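PDB 6I60: alpha-rhamnosidase from Dictyoglomus thermophilum, which probably hydrolyses terminal non-reducing alpha-L-rhamnose residues from alpha-L-rhamnosides, as glycoside hydrolases of its family do. Local coordinates for residues H480-G485 / T801-R806; L487-S492 / N819-G824; K671-K676 / Q739-T744; P621-G626 / F718-L723. All coordinates share one frame; numbering follows the deposited sequence.

Contact 1: H480-G485 / T801-R806; sequences HNIIWG and TTLWER
The buried N481, on helix 473-488, presses its carboxamide against the backbone of T801 and T802, in the loop between helices 792-797 and 826-835. Among the hydrogen bonds, N481 ND2 donates to T802 O (3.0 Å, 150° at the hydrogen) from above the carbonyl plane rather than along a lone pair; the same nitrogen also serves A800 O. With CG beside the backbone N (chi1 -77°), the amide lies flat over the T801-T802 peptide, their planes nearly parallel. Its other end is fixed from within the helix, H480 ND1 reaching N481 OD1 at 3.1 Å in the plane of the imidazole. CH...O contacts run both ways: N481 CA meets T801 O at 3.4 Å, and T802 CA meets N481 O at 3.6 Å. As an apolar pair, L803 CD1 touches I482 CG1 at 3.7 Å. The T802 methyl rests on the G485 backbone (T802 CG2 to G485 N 3.8 Å). Cutting the N481 side chain back to alanine would probably leave T802 O and A800 O without this donor and H480 ND1 without its acceptor. Polar recognition here is thus of loop main chain by one helix side chain, tying sequence-distant parts of the catalytic domain.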
loop_
_atom_site.group_PDB
_atom_site.type_symbol
_atom_site.label_atom_id
_atom_site.label_comp_id
_atom_site.label_asym_id
_atom_site.label_seq_id
_atom_site.Cartn_x
_atom_site.Cartn_y
_atom_site.Cartn_z
ATOM N N HIS A 480 16.605 3.869 -0.056
ATOM C CA HIS A 480 16.149 4.231 -1.395
ATOM C C HIS A 480 15.616 3.015 -2.143
ATOM O O HIS A 480 14.650 3.123 -2.909
ATOM C CB HIS A 480 17.292 4.893 -2.173
ATOM C CG HIS A 480 17.134 4.829 -3.663
ATOM N ND1 HIS A 480 17.582 3.764 -4.416
ATOM C CD2 HIS A 480 16.590 5.706 -4.540
ATOM C CE1 HIS A 480 17.312 3.983 -5.691
ATOM N NE2 HIS A 480 16.711 5.155 -5.793
ATOM N N ASN A 481 16.225 1.846 -1.926
ATOM C CA ASN A 481 15.797 0.642 -2.630
ATOM C C ASN A 481 14.450 0.142 -2.126
ATOM O O ASN A 481 13.664 -0.411 -2.905
ATOM C CB ASN A 481 16.857 -0.453 -2.484
ATOM C CG ASN A 481 18.055 -0.237 -3.394
ATOM O OD1 ASN A 481 18.468 0.895 -3.646
ATOM N ND2 ASN A 481 18.620 -1.329 -3.888
ATOM N N ILE A 482 14.164 0.325 -0.835
ATOM C CA ILE A 482 12.901 -0.147 -0.275
ATOM C C ILE A 482 11.747 0.734 -0.743
ATOM O O ILE A 482 10.635 0.247 -0.986
ATOM C CB ILE A 482 12.997 -0.211 1.262
ATOM C CG1 ILE A 482 13.917 -1.362 1.684
ATOM C CG2 ILE A 482 11.626 -0.378 1.893
ATOM C CD1 ILE A 482 14.235 -1.392 3.162
ATOM N N ILE A 483 11.993 2.039 -0.896
ATOM C CA ILE A 483 10.938 2.955 -1.328
ATOM C C ILE A 483 10.456 2.590 -2.727
ATOM O O ILE A 483 9.250 2.544 -2.997
ATOM C CB ILE A 483 11.433 4.412 -1.262
ATOM C CG1 ILE A 483 11.451 4.903 0.187
ATOM C CG2 ILE A 483 10.563 5.317 -2.131
ATOM C CD1 ILE A 483 11.569 6.407 0.324
ATOM N N TRP A 484 11.395 2.321 -3.640
ATOM C CA TRP A 484 11.017 1.907 -4.987
ATOM C C TRP A 484 10.425 0.505 -4.999
ATOM O O TRP A 484 9.538 0.216 -5.810
ATOM C CB TRP A 484 12.224 1.972 -5.920
ATOM C CG TRP A 484 12.542 3.352 -6.394
ATOM C CD1 TRP A 484 13.298 4.285 -5.748
ATOM C CD2 TRP A 484 12.110 3.961 -7.616
ATOM N NE1 TRP A 484 13.364 5.438 -6.492
ATOM C CE2 TRP A 484 12.643 5.264 -7.645
ATOM C CE3 TRP A 484 11.323 3.531 -8.690
ATOM C CZ2 TRP A 484 12.418 6.141 -8.704
ATOM C CZ3 TRP A 484 11.099 4.404 -9.739
ATOM C CH2 TRP A 484 11.645 5.693 -9.739
ATOM N N GLY A 485 10.896 -0.373 -4.113
ATOM C CA GLY A 485 10.374 -1.728 -4.085
ATOM C C GLY A 485 8.950 -1.797 -3.568
ATOM O O GLY A 485 8.131 -2.566 -4.080
ATOM N N THR A 801 18.761 -2.039 -7.439
ATOM C CA THR A 801 18.055 -0.790 -7.193
ATOM C C THR A 801 16.783 -0.997 -6.384
ATOM O O THR A 801 16.143 -0.014 -5.996
ATOM C CB THR A 801 17.714 -0.092 -8.515
ATOM O OG1 THR A 801 17.333 -1.069 -9.494
ATOM C CG2 THR A 801 18.913 0.697 -9.025
ATOM N N THR A 802 16.406 -2.245 -6.135
ATOM C CA THR A 802 15.310 -2.574 -5.233
ATOM C C THR A 802 15.827 -3.669 -4.304
ATOM O O THR A 802 17.036 -3.843 -4.106
ATOM C CB THR A 802 14.050 -2.987 -6.007
ATOM O OG1 THR A 802 14.404 -3.887 -7.067
ATOM C CG2 THR A 802 13.358 -1.767 -6.598
ATOM N N LEU A 803 14.914 -4.436 -3.723
ATOM C CA LEU A 803 15.276 -5.515 -2.819
ATOM C C LEU A 803 15.035 -6.861 -3.490
ATOM O O LEU A 803 14.098 -7.024 -4.276
ATOM C CB LEU A 803 14.486 -5.425 -1.511
ATOM C CG LEU A 803 15.296 -4.948 -0.303
ATOM C CD1 LEU A 803 15.867 -3.562 -0.544
ATOM C CD2 LEU A 803 14.448 -4.967 0.956
ATOM N N TRP A 804 15.897 -7.823 -3.176
ATOM C CA TRP A 804 15.834 -9.147 -3.772
ATOM C C TRP A 804 14.886 -10.054 -2.997
ATOM O O TRP A 804 14.562 -9.811 -1.832
ATOM C CB TRP A 804 17.218 -9.793 -3.813
ATOM C CG TRP A 804 18.170 -9.140 -4.751
ATOM C CD1 TRP A 804 17.872 -8.234 -5.724
ATOM C CD2 TRP A 804 19.587 -9.339 -4.804
ATOM N NE1 TRP A 804 19.017 -7.857 -6.383
ATOM C CE2 TRP A 804 20.084 -8.521 -5.838
ATOM C CE3 TRP A 804 20.483 -10.130 -4.078
ATOM C CZ2 TRP A 804 21.438 -8.470 -6.163
ATOM C CZ3 TRP A 804 21.826 -10.079 -4.404
ATOM C CH2 TRP A 804 22.290 -9.255 -5.438
ATOM N N GLU A 805 14.450 -11.119 -3.669
ATOM C CA GLU A 805 13.679 -12.160 -3.002
ATOM C C GLU A 805 14.562 -13.037 -2.124
ATOM O O GLU A 805 14.125 -13.481 -1.056
ATOM C CB GLU A 805 12.949 -13.012 -4.044
ATOM C CG GLU A 805 12.198 -14.205 -3.480
ATOM C CD GLU A 805 11.343 -14.898 -4.524
ATOM O OE1 GLU A 805 11.544 -14.631 -5.727
ATOM O OE2 GLU A 805 10.470 -15.704 -4.141
ATOM N N ARG A 806 15.803 -13.280 -2.542
ATOM C CA ARG A 806 16.732 -14.131 -1.816
ATOM C C ARG A 806 18.012 -13.368 -1.503
ATOM O O ARG A 806 18.376 -12.418 -2.204
ATOM C CB ARG A 806 17.066 -15.391 -2.619
ATOM C CG ARG A 806 15.936 -15.859 -3.518
ATOM C CD ARG A 806 15.036 -16.838 -2.791
ATOM N NE ARG A 806 15.817 -17.803 -2.023
ATOM C CZ ARG A 806 16.314 -18.927 -2.526
ATOM N NH1 ARG A 806 16.107 -19.240 -3.798
ATOM N NH2 ARG A 806 17.019 -19.741 -1.753
#

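Contact 2: L487-S492 / N819-G824; sequences LSNLMS and NHIMFG
S488 and N489, where helix 473-488 runs out into a loop, meet N819 and I821 in the loop before helix 826-835, inside the (alpha/alpha)6-barrel catalytic domain expected of this six-hairpin glycosidase family. N819 comes first and takes part in both hydrogen bonds between the segments. With its CG anti to the main-chain nitrogen (chi1 -160°), the side chain stretches to S488, and N819 ND2 makes a weak bond to S488 OG of 3.2 Å. That hydroxyl is also bonded to W484 O, one helical turn back. The carbonyl of N819 accepts in turn from N489: N489 ND2 to N819 O is 3.2 Å and nearly straight at 165°. The oxygen lies in the plane of the N489 amide, whereas the donor stands above the plane of the N819 carbonyl. N489 OD1 is engaged by T495 OG1, so both ends of the amide are held and its rotation is fixed. A leucine in place of N489 is likely to leave the O of buried N819 without this donor and T495 OG1 without its side-chain partner. H820 turns the other way; its ND1 bonds S817 OG, and its side chain lies about 4 Å from a bound triethylene glycol, probably from the crystallisation liquor. I821 follows, its side chain running antiparallel alongside that of N489, with I821 CB 3.8 Å from N489 ND2.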
loop_
_atom_site.group_PDB
_atom_site.type_symbol
_atom_site.label_atom_id
_atom_site.label_comp_id
_atom_site.label_asym_id
_atom_site.label_seq_id
_atom_site.Cartn_x
_atom_site.Cartn_y
_atom_site.Cartn_z
ATOM N N LEU A 487 6.634 0.708 -3.654
ATOM C CA LEU A 487 5.776 1.275 -4.690
ATOM C C LEU A 487 5.639 0.323 -5.869
ATOM O O LEU A 487 4.563 0.217 -6.470
ATOM C CB LEU A 487 6.333 2.623 -5.148
ATOM C CG LEU A 487 6.327 3.735 -4.100
ATOM C CD1 LEU A 487 6.614 5.089 -4.736
ATOM C CD2 LEU A 487 4.996 3.751 -3.369
ATOM N N SER A 488 6.717 -0.388 -6.211
ATOM C CA SER A 488 6.652 -1.385 -7.271
ATOM C C SER A 488 5.663 -2.498 -6.958
ATOM O O SER A 488 5.176 -3.158 -7.880
ATOM C CB SER A 488 8.037 -1.983 -7.512
ATOM O OG SER A 488 8.812 -1.134 -8.334
ATOM N N ASN A 489 5.354 -2.717 -5.680
ATOM C CA ASN A 489 4.465 -3.789 -5.257
ATOM C C ASN A 489 3.155 -3.255 -4.687
ATOM O O ASN A 489 2.588 -3.841 -3.761
ATOM C CB ASN A 489 5.164 -4.687 -4.241
ATOM C CG ASN A 489 6.095 -5.680 -4.896
ATOM O OD1 ASN A 489 5.671 -6.504 -5.706
ATOM N ND2 ASN A 489 7.376 -5.603 -4.555
ATOM N N LEU A 490 2.663 -2.143 -5.234
ATOM C CA LEU A 490 1.385 -1.554 -4.834
ATOM C C LEU A 490 0.557 -1.365 -6.102
ATOM O O LEU A 490 0.637 -0.323 -6.757
ATOM C CB LEU A 490 1.593 -0.239 -4.086
ATOM C CG LEU A 490 2.145 -0.332 -2.660
ATOM C CD1 LEU A 490 2.259 1.049 -2.033
ATOM C CD2 LEU A 490 1.288 -1.246 -1.795
ATOM N N MET A 491 -0.231 -2.376 -6.448
ATOM C CA MET A 491 -1.104 -2.347 -7.622
ATOM C C MET A 491 -2.532 -2.641 -7.170
ATOM O O MET A 491 -3.096 -3.683 -7.517
ATOM C CB MET A 491 -0.629 -3.353 -8.679
ATOM C CG MET A 491 0.759 -3.075 -9.217
ATOM S SD MET A 491 0.828 -1.508 -10.100
ATOM C CE MET A 491 -0.601 -1.668 -11.158
ATOM N N SER A 492 -3.099 -1.728 -6.377
ATOM C CA SER A 492 -4.407 -1.884 -5.741
ATOM C C SER A 492 -4.388 -3.001 -4.700
ATOM O O SER A 492 -5.263 -3.062 -3.831
ATOM C CB SER A 492 -5.504 -2.135 -6.784
ATOM O OG SER A 492 -5.554 -3.500 -7.159
ATOM N N ASN A 819 12.842 -7.843 -7.198
ATOM C CA ASN A 819 12.018 -6.721 -6.764
ATOM C C ASN A 819 10.972 -7.220 -5.769
ATOM O O ASN A 819 9.766 -7.120 -5.978
ATOM C CB ASN A 819 11.376 -6.023 -7.961
ATOM C CG ASN A 819 10.916 -4.612 -7.633
ATOM O OD1 ASN A 819 10.907 -4.202 -6.472
ATOM N ND2 ASN A 819 10.532 -3.862 -8.660
ATOM N N HIS A 820 11.437 -7.767 -4.652
ATOM C CA HIS A 820 10.562 -8.219 -3.584
ATOM C C HIS A 820 10.535 -7.205 -2.448
ATOM O O HIS A 820 11.434 -6.375 -2.298
ATOM C CB HIS A 820 11.003 -9.586 -3.058
ATOM C CG HIS A 820 10.330 -10.737 -3.738
ATOM N ND1 HIS A 820 10.298 -10.873 -5.110
ATOM C CD2 HIS A 820 9.656 -11.800 -3.238
ATOM C CE1 HIS A 820 9.639 -11.975 -5.423
ATOM N NE2 HIS A 820 9.237 -12.554 -4.307
ATOM N N ILE A 821 9.481 -7.288 -1.641
ATOM C CA ILE A 821 9.245 -6.334 -0.564
ATOM C C ILE A 821 9.204 -6.989 0.809
ATOM O O ILE A 821 9.171 -6.269 1.820
ATOM C CB ILE A 821 7.947 -5.532 -0.812
ATOM C CG1 ILE A 821 7.883 -4.274 0.063
ATOM C CG2 ILE A 821 6.723 -6.415 -0.608
ATOM C CD1 ILE A 821 9.190 -3.518 0.149
ATOM N N MET A 822 9.230 -8.322 0.891
ATOM C CA MET A 822 9.095 -8.986 2.185
ATOM C C MET A 822 10.252 -8.642 3.116
ATOM O O MET A 822 10.059 -8.491 4.328
ATOM C CB MET A 822 8.990 -10.498 1.991
ATOM C CG MET A 822 9.889 -11.049 0.896
ATOM S SD MET A 822 9.538 -12.781 0.536
ATOM C CE MET A 822 11.136 -13.343 -0.042
ATOM N N PHE A 823 11.459 -8.506 2.570
ATOM C CA PHE A 823 12.624 -8.174 3.383
ATOM C C PHE A 823 12.753 -6.680 3.664
ATOM O O PHE A 823 13.744 -6.269 4.277
ATOM C CB PHE A 823 13.903 -8.680 2.706
ATOM C CG PHE A 823 14.193 -10.135 2.962
ATOM C CD1 PHE A 823 14.411 -10.597 4.249
ATOM C CD2 PHE A 823 14.248 -11.039 1.912
ATOM C CE1 PHE A 823 14.678 -11.934 4.486
ATOM C CE2 PHE A 823 14.514 -12.377 2.143
ATOM C CZ PHE A 823 14.731 -12.824 3.432
ATOM N N GLY A 824 11.787 -5.863 3.243
ATOM C CA GLY A 824 11.851 -4.424 3.400
ATOM C C GLY A 824 11.486 -3.885 4.764
ATOM O O GLY A 824 11.426 -2.665 4.938
#

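Contact 3: K671-K676 / Q739-T744; sequences KFLKEK and QDVLKT
K676 rests its main chain on V741 and T744 in a small surface contact at the periphery of the catalytic domain, where the turn of a short antiparallel hairpin leans on helix 738-750. Helix 651-672 ends just before L673, the first residue to leave helical geometry. Strand 673-674 follows, then E675 and K676 carry the chain round to strand 677-678. K676 buries more surface than any other residue here, but much of the touching is done by its carbonyl: K676 O lies 3.6 Å from V741 CA and 3.7 Å from V741 CG2. The hydroxyl of T744 stands near two carbonyls, with T744 OG1 at 3.2 Å from K676 O and 2.9 Å from D740 O. This follows from chi1 of -46°, which sets OG1 beside the backbone N and turns it back along the helix. At the start of the hairpin, L673 CD1 reaches V741 CG2 at 4.2 Å, a loose apolar touch. V741 is itself buried, since Y678 of the hairpin's second strand and L728 of helix 722-729 also pack on it. At the solvent side the aliphatic part of the K676 side chain passes D740, with K676 CG 4.3 Å from D740 CB. The charged ends stay apart, K676 NZ being 5.4 Å from D740 OD1. Their opposite charges may attract each other across that gap, but the contact does not depend on a salt bridge; it rests on a carbonyl laid against a helix flank, beside the T744 hydroxyl and over V741.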
loop_
_atom_site.group_PDB
_atom_site.type_symbol
_atom_site.label_atom_id
_atom_site.label_comp_id
_atom_site.label_asym_id
_atom_site.label_seq_id
_atom_site.Cartn_x
_atom_site.Cartn_y
_atom_site.Cartn_z
ATOM N N LYS A 671 7.794 -26.814 25.218
ATOM C CA LYS A 671 8.210 -27.574 24.047
ATOM C C LYS A 671 9.492 -27.059 23.406
ATOM O O LYS A 671 10.154 -27.821 22.692
ATOM C CB LYS A 671 7.094 -27.577 22.993
ATOM C CG LYS A 671 7.204 -28.695 21.960
ATOM C CD LYS A 671 5.859 -28.994 21.309
ATOM C CE LYS A 671 5.441 -30.447 21.520
ATOM N NZ LYS A 671 4.088 -30.738 20.959
ATOM N N PHE A 672 9.864 -25.802 23.639
ATOM C CA PHE A 672 10.970 -25.191 22.914
ATOM C C PHE A 672 12.099 -24.678 23.796
ATOM O O PHE A 672 13.243 -24.645 23.337
ATOM C CB PHE A 672 10.457 -24.034 22.042
ATOM C CG PHE A 672 9.464 -24.460 20.997
ATOM C CD1 PHE A 672 9.679 -25.602 20.242
ATOM C CD2 PHE A 672 8.315 -23.721 20.771
ATOM C CE1 PHE A 672 8.767 -25.997 19.281
ATOM C CE2 PHE A 672 7.401 -24.111 19.811
ATOM C CZ PHE A 672 7.626 -25.249 19.066
ATOM N N LEU A 673 11.822 -24.275 25.033
ATOM C CA LEU A 673 12.880 -23.781 25.907
ATOM C C LEU A 673 13.762 -24.940 26.358
ATOM O O LEU A 673 13.280 -25.889 26.984
ATOM C CB LEU A 673 12.281 -23.058 27.110
ATOM C CG LEU A 673 13.277 -22.343 28.025
ATOM C CD1 LEU A 673 13.927 -21.173 27.304
ATOM C CD2 LEU A 673 12.591 -21.881 29.297
ATOM N N LYS A 674 15.062 -24.861 26.041
ATOM C CA LYS A 674 16.024 -25.930 26.325
ATOM C C LYS A 674 17.180 -25.346 27.137
ATOM O O LYS A 674 18.228 -25.004 26.583
ATOM C CB LYS A 674 16.519 -26.584 25.031
ATOM C CG LYS A 674 15.427 -27.226 24.193
ATOM C CD LYS A 674 14.697 -28.307 24.967
ATOM C CE LYS A 674 13.393 -28.686 24.284
ATOM N NZ LYS A 674 12.357 -29.118 25.264
ATOM N N GLU A 675 16.975 -25.229 28.450
ATOM C CA GLU A 675 18.034 -24.887 29.397
ATOM C C GLU A 675 18.657 -23.520 29.134
ATOM O O GLU A 675 18.567 -22.623 29.977
ATOM C CB GLU A 675 19.123 -25.962 29.386
ATOM C CG GLU A 675 20.277 -25.677 30.335
ATOM C CD GLU A 675 21.049 -26.927 30.710
ATOM O OE1 GLU A 675 22.190 -26.797 31.206
ATOM O OE2 GLU A 675 20.516 -28.039 30.510
ATOM N N LYS A 676 19.308 -23.352 27.980
ATOM C CA LYS A 676 20.009 -22.115 27.672
ATOM C C LYS A 676 19.566 -21.450 26.376
ATOM O O LYS A 676 19.986 -20.316 26.116
ATOM C CB LYS A 676 21.525 -22.361 27.611
ATOM C CG LYS A 676 22.263 -21.983 28.887
ATOM C CD LYS A 676 23.728 -22.386 28.824
ATOM C CE LYS A 676 24.555 -21.624 29.848
ATOM N NZ LYS A 676 25.946 -21.387 29.371
ATOM N N GLN A 739 18.648 -13.568 30.154
ATOM C CA GLN A 739 20.054 -13.211 29.988
ATOM C C GLN A 739 20.832 -14.304 29.268
ATOM O O GLN A 739 21.788 -14.010 28.542
ATOM C CB GLN A 739 20.688 -12.918 31.348
ATOM C CG GLN A 739 20.539 -11.477 31.807
ATOM C CD GLN A 739 20.673 -10.488 30.667
ATOM O OE1 GLN A 739 19.695 -9.867 30.251
ATOM N NE2 GLN A 739 21.890 -10.337 30.156
ATOM N N ASP A 740 20.439 -15.566 29.448
ATOM C CA ASP A 740 21.157 -16.660 28.806
ATOM C C ASP A 740 20.678 -16.883 27.376
ATOM O O ASP A 740 21.485 -17.183 26.489
ATOM C CB ASP A 740 21.007 -17.935 29.633
ATOM C CG ASP A 740 21.290 -17.706 31.106
ATOM O OD1 ASP A 740 22.431 -17.976 31.542
ATOM O OD2 ASP A 740 20.374 -17.249 31.827
ATOM N N VAL A 741 19.375 -16.735 27.133
ATOM C CA VAL A 741 18.853 -16.888 25.779
ATOM C C VAL A 741 19.328 -15.745 24.891
ATOM O O VAL A 741 19.716 -15.957 23.735
ATOM C CB VAL A 741 17.317 -16.984 25.814
ATOM C CG1 VAL A 741 16.736 -16.853 24.413
ATOM C CG2 VAL A 741 16.886 -18.294 26.456
ATOM N N LEU A 742 19.313 -14.517 25.416
ATOM C CA LEU A 742 19.784 -13.377 24.640
ATOM C C LEU A 742 21.263 -13.508 24.297
ATOM O O LEU A 742 21.687 -13.089 23.213
ATOM C CB LEU A 742 19.522 -12.080 25.408
ATOM C CG LEU A 742 20.258 -10.818 24.960
ATOM C CD1 LEU A 742 19.490 -10.123 23.846
ATOM C CD2 LEU A 742 20.471 -9.880 26.138
ATOM N N LYS A 743 22.058 -14.096 25.198
ATOM C CA LYS A 743 23.481 -14.272 24.923
ATOM C C LYS A 743 23.707 -15.271 23.796
ATOM O O LYS A 743 24.604 -15.084 22.965
ATOM C CB LYS A 743 24.214 -14.714 26.189
ATOM C CG LYS A 743 25.734 -14.617 26.091
ATOM C CD LYS A 743 26.168 -13.313 25.430
ATOM C CE LYS A 743 27.684 -13.211 25.326
ATOM N NZ LYS A 743 28.108 -12.231 24.282
ATOM N N THR A 744 22.908 -16.342 23.754
ATOM C CA THR A 744 23.006 -17.292 22.650
ATOM C C THR A 744 22.731 -16.606 21.319
ATOM O O THR A 744 23.358 -16.928 20.302
ATOM C CB THR A 744 22.035 -18.455 22.867
ATOM O OG1 THR A 744 22.139 -18.920 24.219
ATOM C CG2 THR A 744 22.350 -19.604 21.919
#

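Contact 4: P621-G626 / F718-L723; sequences PKDNSG and FTSQTL
D623 and S720 meet at an N-terminal helix cap, where the loop leading into helix 626-648 lies against the N-cap turn of helix 722-729. S720 is the capping residue: its OG accepts from L723 N at 3.1 Å, with 150° at the hydrogen. The chi1 of 70° puts that oxygen between the backbone N and the carbonyl carbon, folded back over the first turn. The hydroxyl also lies against D623 OD2, modelled doubtfully short at 2.4 Å from S720 OG. D623 takes a similar first torsion (chi1 41°), which swings its carboxylate toward the helix start, and OD2 comes to 3.4 Å from T722 CB. A negative group at this end of a helix would probably be favoured by the helix dipole. The other oxygen is held from its own loop, with S625 OG donating to D623 OD1 at 3.0 Å from well above the carboxylate plane; Q615 NE2 adds a weak bond. S720 and S625 thus face different oxygens of one acid, which probably limits its turning. Beneath the polar part L723 spreads its two methyls, one to each loop residue. L723 CD1 lies 3.9 Å from D623 CB, and L723 CD2 packs 3.7 Å from S625 CB.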
loop_
_atom_site.group_PDB
_atom_site.type_symbol
_atom_site.label_atom_id
_atom_site.label_comp_id
_atom_site.label_asym_id
_atom_site.label_seq_id
_atom_site.Cartn_x
_atom_site.Cartn_y
_atom_site.Cartn_z
ATOM N N PRO A 621 12.999 -23.347 5.983
ATOM C CA PRO A 621 13.884 -23.073 7.125
ATOM C C PRO A 621 14.804 -24.248 7.437
ATOM O O PRO A 621 14.389 -25.408 7.431
ATOM C CB PRO A 621 12.905 -22.804 8.273
ATOM C CG PRO A 621 11.636 -22.380 7.600
ATOM C CD PRO A 621 11.578 -23.152 6.317
ATOM N N LYS A 622 16.073 -23.930 7.711
ATOM C CA LYS A 622 17.063 -24.957 8.014
ATOM C C LYS A 622 17.052 -25.378 9.475
ATOM O O LYS A 622 17.587 -26.442 9.802
ATOM C CB LYS A 622 18.471 -24.473 7.661
ATOM C CG LYS A 622 18.528 -23.473 6.528
ATOM C CD LYS A 622 19.960 -23.077 6.210
ATOM C CE LYS A 622 20.603 -22.329 7.365
ATOM N NZ LYS A 622 20.622 -20.855 7.133
ATOM N N ASP A 623 16.470 -24.569 10.356
ATOM C CA ASP A 623 16.486 -24.827 11.788
ATOM C C ASP A 623 15.259 -25.588 12.274
ATOM O O ASP A 623 15.111 -25.781 13.485
ATOM C CB ASP A 623 16.609 -23.508 12.553
ATOM C CG ASP A 623 15.755 -22.407 11.952
ATOM O OD1 ASP A 623 15.042 -22.678 10.963
ATOM O OD2 ASP A 623 15.797 -21.271 12.468
ATOM N N ASN A 624 14.388 -26.026 11.363
ATOM C CA ASN A 624 13.134 -26.693 11.719
ATOM C C ASN A 624 12.332 -25.846 12.704
ATOM O O ASN A 624 11.848 -26.324 13.733
ATOM C CB ASN A 624 13.394 -28.093 12.278
ATOM C CG ASN A 624 13.668 -29.109 11.190
ATOM O OD1 ASN A 624 13.876 -28.749 10.030
ATOM N ND2 ASN A 624 13.668 -30.385 11.557
ATOM N N SER A 625 12.201 -24.561 12.375
ATOM C CA SER A 625 11.558 -23.582 13.238
ATOM C C SER A 625 10.122 -23.284 12.830
ATOM O O SER A 625 9.493 -22.405 13.427
ATOM C CB SER A 625 12.370 -22.284 13.252
ATOM O OG SER A 625 12.435 -21.704 11.958
ATOM N N GLY A 626 9.589 -23.994 11.835
ATOM C CA GLY A 626 8.249 -23.690 11.356
ATOM C C GLY A 626 7.191 -23.800 12.438
ATOM O O GLY A 626 6.293 -22.960 12.526
ATOM N N PHE A 718 22.629 -26.203 17.620
ATOM C CA PHE A 718 21.261 -26.679 17.776
ATOM C C PHE A 718 20.268 -25.538 17.956
ATOM O O PHE A 718 19.095 -25.790 18.248
ATOM C CB PHE A 718 21.171 -27.647 18.958
ATOM C CG PHE A 718 21.691 -29.023 18.654
ATOM C CD1 PHE A 718 23.044 -29.306 18.760
ATOM C CD2 PHE A 718 20.830 -30.032 18.257
ATOM C CE1 PHE A 718 23.528 -30.572 18.478
ATOM C CE2 PHE A 718 21.308 -31.298 17.973
ATOM C CZ PHE A 718 22.658 -31.567 18.084
ATOM N N THR A 719 20.711 -24.293 17.784
ATOM C CA THR A 719 19.869 -23.115 17.944
ATOM C C THR A 719 20.250 -22.097 16.881
ATOM O O THR A 719 21.438 -21.851 16.653
ATOM C CB THR A 719 20.024 -22.499 19.340
ATOM O OG1 THR A 719 19.542 -23.417 20.328
ATOM C CG2 THR A 719 19.247 -21.194 19.445
ATOM N N SER A 720 19.249 -21.510 16.240
ATOM C CA SER A 720 19.455 -20.507 15.209
ATOM C C SER A 720 19.100 -19.126 15.750
ATOM O O SER A 720 18.641 -18.972 16.885
ATOM C CB SER A 720 18.624 -20.838 13.970
ATOM O OG SER A 720 17.243 -20.648 14.227
ATOM N N GLN A 721 19.328 -18.108 14.916
ATOM C CA GLN A 721 18.875 -16.766 15.260
ATOM C C GLN A 721 17.354 -16.683 15.248
ATOM O O GLN A 721 16.753 -16.065 16.135
ATOM C CB GLN A 721 19.472 -15.745 14.292
ATOM C CG GLN A 721 20.930 -15.417 14.549
ATOM C CD GLN A 721 21.560 -14.649 13.405
ATOM O OE1 GLN A 721 20.861 -14.064 12.576
ATOM N NE2 GLN A 721 22.888 -14.647 13.352
ATOM N N THR A 722 16.718 -17.303 14.250
ATOM C CA THR A 722 15.261 -17.297 14.173
ATOM C C THR A 722 14.642 -17.921 15.418
ATOM O O THR A 722 13.613 -17.446 15.915
ATOM C CB THR A 722 14.805 -18.038 12.912
ATOM O OG1 THR A 722 15.350 -17.390 11.753
ATOM C CG2 THR A 722 13.287 -18.060 12.806
ATOM N N LEU A 723 15.273 -18.967 15.954
ATOM C CA LEU A 723 14.731 -19.668 17.111
ATOM C C LEU A 723 14.789 -18.847 18.391
ATOM O O LEU A 723 14.139 -19.223 19.371
ATOM C CB LEU A 723 15.474 -20.990 17.318
ATOM C CG LEU A 723 15.149 -22.125 16.341
ATOM C CD1 LEU A 723 16.216 -23.209 16.393
ATOM C CD2 LEU A 723 13.775 -22.710 16.630
#

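Overall arrangement
All four contacts belong to the catalytic domain and form two pairs. Contacts 1 and 2 share helix 473-488 and the loop before helix 826-835; their centres are 8 Å apart, and L803 O to H820 N (2.8 Å) is a probable hydrogen bond joining them. Contacts 3 and 4 lie toward the periphery, centres 13 Å apart, touching where T744 CG2 meets T719 CG2 at 4.3 Å. Both are nested within the chain loops closed by contacts 1 and 2, and contact 4 is the nearer, about 9 Å away between nearest atoms. Contact 2 borders a bound triethylene glycol; Y656, E659 and L660, lining a 2-(2-ethoxyethoxy)ethanol pocket, sit on helix 651-672, which leads into contact 3.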